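Local coordinates for protein ribonucleoside-diphosphate reductase subunit beta (Streptococcus sanguinis, PDB 4N83) that probably supplies, as the metal-binding small subunit of a class Ib ribonucleotide reductase, the radical needed to convert ribonucleotides into deoxyribonucleotides, at residues A88-I93 with T196-K201; Q94-V99 with I188-V193. One frame throughout, in Å; residues are numbered along the deposited sequence.

Interaction 1. Residues A88-I93 with T196-K201; sequences AVFNNI and TYIGYK
The hydroxyl OH of Tyr197 is hydrogen-bonded to Asp18 OD1 of helix 16-27, while on the way there it passes Val89, whose CG2 lies 4.0 Å from that OH. The two side chains meet from opposite directions. Val89 puts CG1 anti to its backbone N (chi1 176°), which carries this methyl to 3.5 Å from Tyr197 CE2. One turn on, Ile93 CD1 reaches the same side of the phenol at 4.2 Å from Tyr197 CD2, giving the ring two aliphatic neighbours from one helix. A separate pair lies beside them: Ile198 CG1 sits near the plane of the Phe90 ring, at its edge, 4.1 Å from CE1. Phe90 also packs on Val74 and Leu77 of helix 49-78, and Ile198 on Val154 of helix 148-160. The axes of the two segments pass 12.5 Å apart, and their directions differ by 145°, roughly antiparallel, so the rings and branched aliphatic chains bridge the gap, and the backbones stay well apart. Every residue in contact is buried and each pair that meets is apolar, so the association rests on hydrophobic packing, with the one phenol hydroxyl satisfied by an acid from a third helix.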
ATOM      1  N   ALA A  88       5.251   4.759  -5.748  1.00 70.47           N
ATOM      2  CA  ALA A  88       4.227   5.230  -4.812  1.00 69.73           C
ATOM      3  C   ALA A  88       2.832   4.783  -5.257  1.00 68.34           C
ATOM      4  O   ALA A  88       2.049   4.281  -4.449  1.00 68.08           O
ATOM      5  CB  ALA A  88       4.282   6.745  -4.673  1.00 69.30           C
ATOM      6  N   VAL A  89       2.533   4.953  -6.543  1.00 67.17           N
ATOM      7  CA  VAL A  89       1.257   4.500  -7.099  1.00 66.11           C
ATOM      8  C   VAL A  89       1.074   3.000  -6.850  1.00 66.84           C
ATOM      9  O   VAL A  89      -0.015   2.563  -6.489  1.00 66.15           O
ATOM     10  CB  VAL A  89       1.138   4.799  -8.613  1.00 65.10           C
ATOM     11  CG1 VAL A  89      -0.158   4.230  -9.176  1.00 64.61           C
ATOM     12  CG2 VAL A  89       1.204   6.298  -8.872  1.00 64.39           C
ATOM     13  N   PHE A  90       2.144   2.224  -7.026  1.00 68.29           N
ATOM     14  CA  PHE A  90       2.095   0.774  -6.799  1.00 69.04           C
ATOM     15  C   PHE A  90       1.918   0.395  -5.330  1.00 69.92           C
ATOM     16  O   PHE A  90       1.358  -0.660  -5.028  1.00 70.15           O
ATOM     17  CB  PHE A  90       3.328   0.075  -7.388  1.00 69.64           C
ATOM     18  CG  PHE A  90       3.216  -0.203  -8.861  1.00 69.20           C
ATOM     19  CD1 PHE A  90       2.211  -1.030  -9.341  1.00 69.08           C
ATOM     20  CD2 PHE A  90       4.107   0.357  -9.766  1.00 69.07           C
ATOM     21  CE1 PHE A  90       2.092  -1.290 -10.695  1.00 69.39           C
ATOM     22  CE2 PHE A  90       3.993   0.100 -11.121  1.00 69.01           C
ATOM     23  CZ  PHE A  90       2.986  -0.724 -11.587  1.00 69.36           C
ATOM     24  N   ASN A  91       2.388   1.247  -4.421  1.00 70.92           N
ATOM     25  CA  ASN A  91       2.129   1.049  -2.993  1.00 72.02           C
ATOM     26  C   ASN A  91       0.642   1.198  -2.708  1.00 71.53           C
ATOM     27  O   ASN A  91       0.059   0.394  -1.976  1.00 71.86           O
ATOM     28  CB  ASN A  91       2.929   2.038  -2.142  1.00 72.33           C
ATOM     29  CG  ASN A  91       4.427   1.833  -2.258  1.00 73.80           C
ATOM     30  OD1 ASN A  91       4.902   0.707  -2.427  1.00 74.78           O
ATOM     31  ND2 ASN A  91       5.183   2.924  -2.162  1.00 73.86           N
ATOM     32  N   ASN A  92       0.040   2.229  -3.300  1.00 70.73           N
ATOM     33  CA  ASN A  92      -1.408   2.421  -3.256  1.00 70.21           C
ATOM     34  C   ASN A  92      -2.158   1.269  -3.927  1.00 70.33           C
ATOM     35  O   ASN A  92      -3.166   0.795  -3.403  1.00 70.31           O
ATOM     36  CB  ASN A  92      -1.795   3.745  -3.925  1.00 69.22           C
ATOM     37  CG  ASN A  92      -3.288   3.868  -4.150  1.00 68.43           C
ATOM     38  OD1 ASN A  92      -3.766   3.693  -5.267  1.00 68.13           O
ATOM     39  ND2 ASN A  92      -4.033   4.140  -3.085  1.00 68.25           N
ATOM     40  N   ILE A  93      -1.666   0.828  -5.084  1.00 70.76           N
ATOM     41  CA  ILE A  93      -2.270  -0.297  -5.800  1.00 70.81           C
ATOM     42  C   ILE A  93      -2.246  -1.550  -4.931  1.00 71.92           C
ATOM     43  O   ILE A  93      -3.268  -2.214  -4.774  1.00 71.12           O
ATOM     44  CB  ILE A  93      -1.554  -0.589  -7.139  1.00 70.94           C
ATOM     45  CG1 ILE A  93      -1.794   0.553  -8.133  1.00 69.78           C
ATOM     46  CG2 ILE A  93      -2.045  -1.905  -7.736  1.00 71.54           C
ATOM     47  CD1 ILE A  93      -0.837   0.582  -9.306  1.00 70.00           C
ATOM     48  N   THR A 196      -5.531   0.101 -16.981  1.00 71.42           N
ATOM     49  CA  THR A 196      -5.168   1.244 -17.818  1.00 71.02           C
ATOM     50  C   THR A 196      -3.762   1.756 -17.506  1.00 70.97           C
ATOM     51  O   THR A 196      -2.989   2.046 -18.421  1.00 70.76           O
ATOM     52  CB  THR A 196      -6.170   2.403 -17.641  1.00 70.14           C
ATOM     53  OG1 THR A 196      -7.500   1.922 -17.865  1.00 70.27           O
ATOM     54  CG2 THR A 196      -5.874   3.539 -18.616  1.00 69.90           C
ATOM     55  N   TYR A 197      -3.437   1.860 -16.219  1.00 70.72           N
ATOM     56  CA  TYR A 197      -2.143   2.388 -15.792  1.00 70.89           C
ATOM     57  C   TYR A 197      -1.009   1.410 -16.066  1.00 73.45           C
ATOM     58  O   TYR A 197       0.025   1.795 -16.611  1.00 73.71           O
ATOM     59  CB  TYR A 197      -2.162   2.738 -14.305  1.00 69.92           C
ATOM     60  CG  TYR A 197      -0.886   3.401 -13.829  1.00 69.37           C
ATOM     61  CD1 TYR A 197      -0.460   4.607 -14.380  1.00 68.69           C
ATOM     62  CD2 TYR A 197      -0.110   2.832 -12.820  1.00 69.53           C
ATOM     63  CE1 TYR A 197       0.702   5.223 -13.948  1.00 68.82           C
ATOM     64  CE2 TYR A 197       1.054   3.442 -12.380  1.00 69.64           C
ATOM     65  CZ  TYR A 197       1.456   4.639 -12.947  1.00 69.29           C
ATOM     66  OH  TYR A 197       2.612   5.254 -12.517  1.00 68.75           O
ATOM     67  N   ILE A 198      -1.201   0.152 -15.671  1.00 76.01           N
ATOM     68  CA  ILE A 198      -0.210  -0.894 -15.930  1.00 78.67           C
ATOM     69  C   ILE A 198      -0.057  -1.099 -17.438  1.00 80.56           C
ATOM     70  O   ILE A 198       1.057  -1.266 -17.938  1.00 82.17           O
ATOM     71  CB  ILE A 198      -0.584  -2.231 -15.244  1.00 79.60           C
ATOM     72  CG1 ILE A 198      -0.513  -2.085 -13.719  1.00 79.10           C
ATOM     73  CG2 ILE A 198       0.350  -3.350 -15.695  1.00 81.54           C
ATOM     74  CD1 ILE A 198      -1.147  -3.228 -12.949  1.00 79.21           C
ATOM     75  N   GLY A 199      -1.181  -1.070 -18.154  1.00 81.13           N
ATOM     76  CA  GLY A 199      -1.182  -1.184 -19.611  1.00 82.28           C
ATOM     77  C   GLY A 199      -0.548  -0.005 -20.335  1.00 82.50           C
ATOM     78  O   GLY A 199      -0.051  -0.156 -21.451  1.00 83.63           O
ATOM     79  N   TYR A 200      -0.576   1.172 -19.713  1.00 81.89           N
ATOM     80  CA  TYR A 200       0.064   2.360 -20.284  1.00 81.49           C
ATOM     81  C   TYR A 200       1.584   2.280 -20.173  1.00 83.54           C
ATOM     82  O   TYR A 200       2.295   2.534 -21.146  1.00 84.23           O
ATOM     83  CB  TYR A 200      -0.435   3.639 -19.605  1.00 79.19           C
ATOM     84  CG  TYR A 200       0.478   4.822 -19.831  1.00 77.91           C
ATOM     85  CD1 TYR A 200       0.654   5.355 -21.104  1.00 77.71           C
ATOM     86  CD2 TYR A 200       1.181   5.397 -18.778  1.00 77.26           C
ATOM     87  CE1 TYR A 200       1.494   6.432 -21.320  1.00 77.32           C
ATOM     88  CE2 TYR A 200       2.024   6.476 -18.984  1.00 76.90           C
ATOM     89  CZ  TYR A 200       2.176   6.990 -20.256  1.00 76.73           C
ATOM     90  OH  TYR A 200       3.012   8.063 -20.469  1.00 75.80           O
ATOM     91  N   LYS A 201       2.071   1.941 -18.980  1.00 85.34           N
ATOM     92  CA  LYS A 201       3.509   1.784 -18.738  1.00 87.61           C
ATOM     93  C   LYS A 201       4.103   0.637 -19.558  1.00 89.88           C
ATOM     94  O   LYS A 201       5.301   0.625 -19.842  1.00 91.27           O
ATOM     95  CB  LYS A 201       3.784   1.561 -17.245  1.00 88.08           C
ATOM     96  CG  LYS A 201       3.606   2.805 -16.385  1.00 87.16           C
ATOM     97  CD  LYS A 201       4.784   3.758 -16.533  1.00 87.53           C
ATOM     98  CE  LYS A 201       4.552   5.071 -15.802  1.00 86.43           C
ATOM     99  NZ  LYS A 201       5.641   6.055 -16.060  1.00 86.42           N
TER

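Interaction 2. Residues Q94-V99 with I188-V193; sequences QFMESV and IRDESV. With MN (manganese (II) ion), chain J; MN (manganese (II) ion), chain I.
The dimanganese site of this ferritin-like subunit is built where Glu97 and Glu191 reach toward each other from two helices. Each carboxylate bridges the metals, one oxygen to each. The first manganese (chain J) takes Glu97 OE1 at 2.2 Å and Glu191 OE2 at 2.2 Å. The second (chain I) takes Glu97 OE2 at 2.1 Å and Glu191 OE1 at 2.4 Å. Both glutamates use one chain shape: CG lies anti to the carbonyl carbon, and a bend at chi2 (-71° in Glu97, -56° in Glu191) turns the carboxylate to the ions. Their carboxylate planes are 29° apart, and Glu97 OE1 stands 2.8 Å from Glu191 OE2; two acids this near are not hydrogen-bonded, and their shared metal probably offsets the repulsion. Asp66, His100 and Glu157 complete the first site, Glu157 and His194 the second.

A second pair, Met96 and Asp190, lies off the metals, on the same two helices. Met96, folded at chi2 and chi3, crosses Asp190 at about a right angle and sets its CE 3.5 Å from Asp190 OD2. That oxygen is hydrogen-bonded to both Trp30 NE1 and His100 NE2, making Asp190 a second-shell residue that orients a metal ligand. The Trp-Asp-His chain is consistent with the radical-transfer route known in relatives.

Helices and one loop surround this contact. The loop places Trp30 on Met96. Helix 49-78 borders Glu97 through Gln69 and Ser70, Val193 leans on helix 16-27, and Ile188 on helix 162-173. Across the dimer interface, Phe95 packs on Asn92 and Ser98 on Ala88 of the second subunit.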
ATOM      1  N   GLN A  94      -1.082  -1.854  -4.362  1.00 73.98           N
ATOM      2  CA  GLN A  94      -0.905  -3.068  -3.561  1.00 76.22           C
ATOM      3  C   GLN A  94      -1.790  -3.094  -2.317  1.00 76.16           C
ATOM      4  O   GLN A  94      -2.307  -4.152  -1.945  1.00 76.46           O
ATOM      5  CB  GLN A  94       0.556  -3.232  -3.143  1.00 78.20           C
ATOM      6  CG  GLN A  94       0.855  -4.602  -2.561  1.00 80.48           C
ATOM      7  CD  GLN A  94       2.325  -4.805  -2.265  1.00 82.48           C
ATOM      8  OE1 GLN A  94       3.028  -3.866  -1.890  1.00 82.52           O
ATOM      9  NE2 GLN A  94       2.800  -6.038  -2.431  1.00 84.57           N
ATOM     10  N   PHE A  95      -1.947  -1.940  -1.672  1.00 75.29           N
ATOM     11  CA  PHE A  95      -2.837  -1.821  -0.515  1.00 75.22           C
ATOM     12  C   PHE A  95      -4.291  -2.098  -0.901  1.00 74.60           C
ATOM     13  O   PHE A  95      -4.986  -2.844  -0.210  1.00 75.98           O
ATOM     14  CB  PHE A  95      -2.713  -0.438   0.135  1.00 75.07           C
ATOM     15  CG  PHE A  95      -3.885  -0.070   1.004  1.00 75.29           C
ATOM     16  CD1 PHE A  95      -4.238  -0.857   2.093  1.00 75.91           C
ATOM     17  CD2 PHE A  95      -4.636   1.065   0.731  1.00 75.16           C
ATOM     18  CE1 PHE A  95      -5.322  -0.522   2.886  1.00 76.15           C
ATOM     19  CE2 PHE A  95      -5.716   1.408   1.524  1.00 75.28           C
ATOM     20  CZ  PHE A  95      -6.061   0.614   2.605  1.00 75.59           C
ATOM     21  N   MET A  96      -4.745  -1.503  -2.000  1.00 73.14           N
ATOM     22  CA  MET A  96      -6.117  -1.712  -2.473  1.00 72.23           C
ATOM     23  C   MET A  96      -6.370  -3.162  -2.895  1.00 71.96           C
ATOM     24  O   MET A  96      -7.496  -3.642  -2.788  1.00 71.88           O
ATOM     25  CB  MET A  96      -6.458  -0.753  -3.623  1.00 71.40           C
ATOM     26  CG  MET A  96      -6.563   0.714  -3.222  1.00 70.45           C
ATOM     27  SD  MET A  96      -7.589   1.035  -1.770  1.00 70.26           S
ATOM     28  CE  MET A  96      -9.114   0.215  -2.229  1.00 69.97           C
ATOM     29  N   GLU A  97      -5.332  -3.852  -3.364  1.00 72.18           N
ATOM     30  CA  GLU A  97      -5.449  -5.276  -3.693  1.00 72.86           C
ATOM     31  C   GLU A  97      -5.711  -6.113  -2.435  1.00 73.65           C
ATOM     32  O   GLU A  97      -6.401  -7.132  -2.499  1.00 74.04           O
ATOM     33  CB  GLU A  97      -4.195  -5.790  -4.416  1.00 73.23           C
ATOM     34  CG  GLU A  97      -3.897  -5.129  -5.761  1.00 72.75           C
ATOM     35  CD  GLU A  97      -4.870  -5.503  -6.867  1.00 72.79           C
ATOM     36  OE1 GLU A  97      -5.885  -6.176  -6.592  1.00 73.40           O
ATOM     37  OE2 GLU A  97      -4.618  -5.113  -8.029  1.00 72.27           O
ATOM     38  N   SER A  98      -5.163  -5.682  -1.299  1.00 74.35           N
ATOM     39  CA  SER A  98      -5.445  -6.321  -0.006  1.00 75.63           C
ATOM     40  C   SER A  98      -6.869  -6.028   0.472  1.00 75.45           C
ATOM     41  O   SER A  98      -7.503  -6.883   1.092  1.00 76.64           O
ATOM     42  CB  SER A  98      -4.434  -5.891   1.067  1.00 75.77           C
ATOM     43  OG  SER A  98      -3.275  -6.708   1.042  1.00 76.63           O
ATOM     44  N   VAL A  99      -7.359  -4.821   0.190  1.00 74.80           N
ATOM     45  CA  VAL A  99      -8.737  -4.450   0.525  1.00 74.55           C
ATOM     46  C   VAL A  99      -9.713  -5.304  -0.281  1.00 75.12           C
ATOM     47  O   VAL A  99     -10.743  -5.733   0.242  1.00 75.13           O
ATOM     48  CB  VAL A  99      -9.015  -2.951   0.264  1.00 73.62           C
ATOM     49  CG1 VAL A  99     -10.491  -2.625   0.469  1.00 73.42           C
ATOM     50  CG2 VAL A  99      -8.159  -2.082   1.175  1.00 73.89           C
ATOM     51  N   ILE A 188     -14.178  -3.380  -9.343  1.00 76.64           N
ATOM     52  CA  ILE A 188     -14.052  -3.205 -10.792  1.00 75.88           C
ATOM     53  C   ILE A 188     -13.629  -1.772 -11.141  1.00 73.98           C
ATOM     54  O   ILE A 188     -12.872  -1.561 -12.090  1.00 73.18           O
ATOM     55  CB  ILE A 188     -15.372  -3.561 -11.522  1.00 76.67           C
ATOM     56  CG1 ILE A 188     -15.708  -5.046 -11.325  1.00 77.63           C
ATOM     57  CG2 ILE A 188     -15.275  -3.244 -13.012  1.00 76.43           C
ATOM     58  CD1 ILE A 188     -17.174  -5.374 -11.520  1.00 78.10           C
ATOM     59  N   ARG A 189     -14.114  -0.796 -10.373  1.00 72.47           N
ATOM     60  CA  ARG A 189     -13.729   0.603 -10.570  1.00 71.52           C
ATOM     61  C   ARG A 189     -12.227   0.802 -10.358  1.00 71.22           C
ATOM     62  O   ARG A 189     -11.586   1.541 -11.106  1.00 70.88           O
ATOM     63  CB  ARG A 189     -14.512   1.525  -9.629  1.00 71.25           C
ATOM     64  CG  ARG A 189     -14.361   3.006  -9.950  1.00 70.60           C
ATOM     65  CD  ARG A 189     -15.132   3.880  -8.974  1.00 70.52           C
ATOM     66  NE  ARG A 189     -14.516   3.923  -7.648  1.00 70.58           N
ATOM     67  CZ  ARG A 189     -15.014   4.580  -6.601  1.00 70.88           C
ATOM     68  NH1 ARG A 189     -16.148   5.264  -6.705  1.00 71.51           N
ATOM     69  NH2 ARG A 189     -14.373   4.554  -5.437  1.00 71.03           N
ATOM     70  N   ASP A 190     -11.677   0.145  -9.338  1.00 71.15           N
ATOM     71  CA  ASP A 190     -10.238   0.200  -9.067  1.00 70.80           C
ATOM     72  C   ASP A 190      -9.437  -0.556 -10.121  1.00 70.55           C
ATOM     73  O   ASP A 190      -8.425  -0.053 -10.613  1.00 70.52           O
ATOM     74  CB  ASP A 190      -9.912  -0.368  -7.679  1.00 71.18           C
ATOM     75  CG  ASP A 190     -10.261   0.587  -6.552  1.00 70.95           C
ATOM     76  OD1 ASP A 190     -10.226   1.820  -6.761  1.00 70.62           O
ATOM     77  OD2 ASP A 190     -10.559   0.098  -5.443  1.00 71.36           O
ATOM     78  N   GLU A 191      -9.888  -1.761 -10.461  1.00 70.48           N
ATOM     79  CA  GLU A 191      -9.166  -2.610 -11.411  1.00 70.91           C
ATOM     80  C   GLU A 191      -9.239  -2.090 -12.846  1.00 70.70           C
ATOM     81  O   GLU A 191      -8.347  -2.361 -13.649  1.00 71.32           O
ATOM     82  CB  GLU A 191      -9.661  -4.061 -11.343  1.00 71.47           C
ATOM     83  CG  GLU A 191      -9.364  -4.774 -10.027  1.00 71.81           C
ATOM     84  CD  GLU A 191      -7.888  -4.788  -9.662  1.00 72.14           C
ATOM     85  OE1 GLU A 191      -7.035  -4.626 -10.559  1.00 72.31           O
ATOM     86  OE2 GLU A 191      -7.573  -4.956  -8.465  1.00 71.26           O
ATOM     87  N   SER A 192     -10.294  -1.345 -13.166  1.00 70.45           N
ATOM     88  CA  SER A 192     -10.394  -0.680 -14.464  1.00 70.16           C
ATOM     89  C   SER A 192      -9.266   0.340 -14.638  1.00 69.17           C
ATOM     90  O   SER A 192      -8.708   0.475 -15.727  1.00 68.46           O
ATOM     91  CB  SER A 192     -11.755   0.005 -14.614  1.00 69.83           C
ATOM     92  OG  SER A 192     -11.885   0.609 -15.888  1.00 69.98           O
ATOM     93  N   VAL A 193      -8.932   1.038 -13.553  1.00 68.85           N
ATOM     94  CA  VAL A 193      -7.858   2.035 -13.558  1.00 68.78           C
ATOM     95  C   VAL A 193      -6.475   1.378 -13.484  1.00 69.47           C
ATOM     96  O   VAL A 193      -5.515   1.886 -14.071  1.00 69.87           O
ATOM     97  CB  VAL A 193      -8.016   3.041 -12.392  1.00 68.12           C
ATOM     98  CG1 VAL A 193      -6.877   4.055 -12.392  1.00 67.65           C
ATOM     99  CG2 VAL A 193      -9.358   3.757 -12.483  1.00 67.77           C
TER
HETATM  100 MN    MN J 402      -7.796  -6.898  -7.455  1.00 91.37          MN
HETATM  101 MN    MN I 401      -4.645  -4.569 -10.109  1.00 72.78          MN

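Interactions 1 and 2 are successive levels of one pairing, between helix 84-111 and helix 178-206, with centres 10 Å apart. Their order shows the antiparallel run: going from 88-93 to 94-99 on one helix means going back from 196-201 to 188-193 on the other. The nearest CA atoms are 9.6 Å apart at Val89 and Tyr197, and 8.0 Å apart at Met96 and Asp190. Ile93 joins the two levels: its CD1 belongs to the apolar packing of interaction 1, while its CG2 lies 4.4 Å from the chain I manganese of interaction 2. Ile93 thus puts an apolar side chain against the metal site from the interaction 1 side.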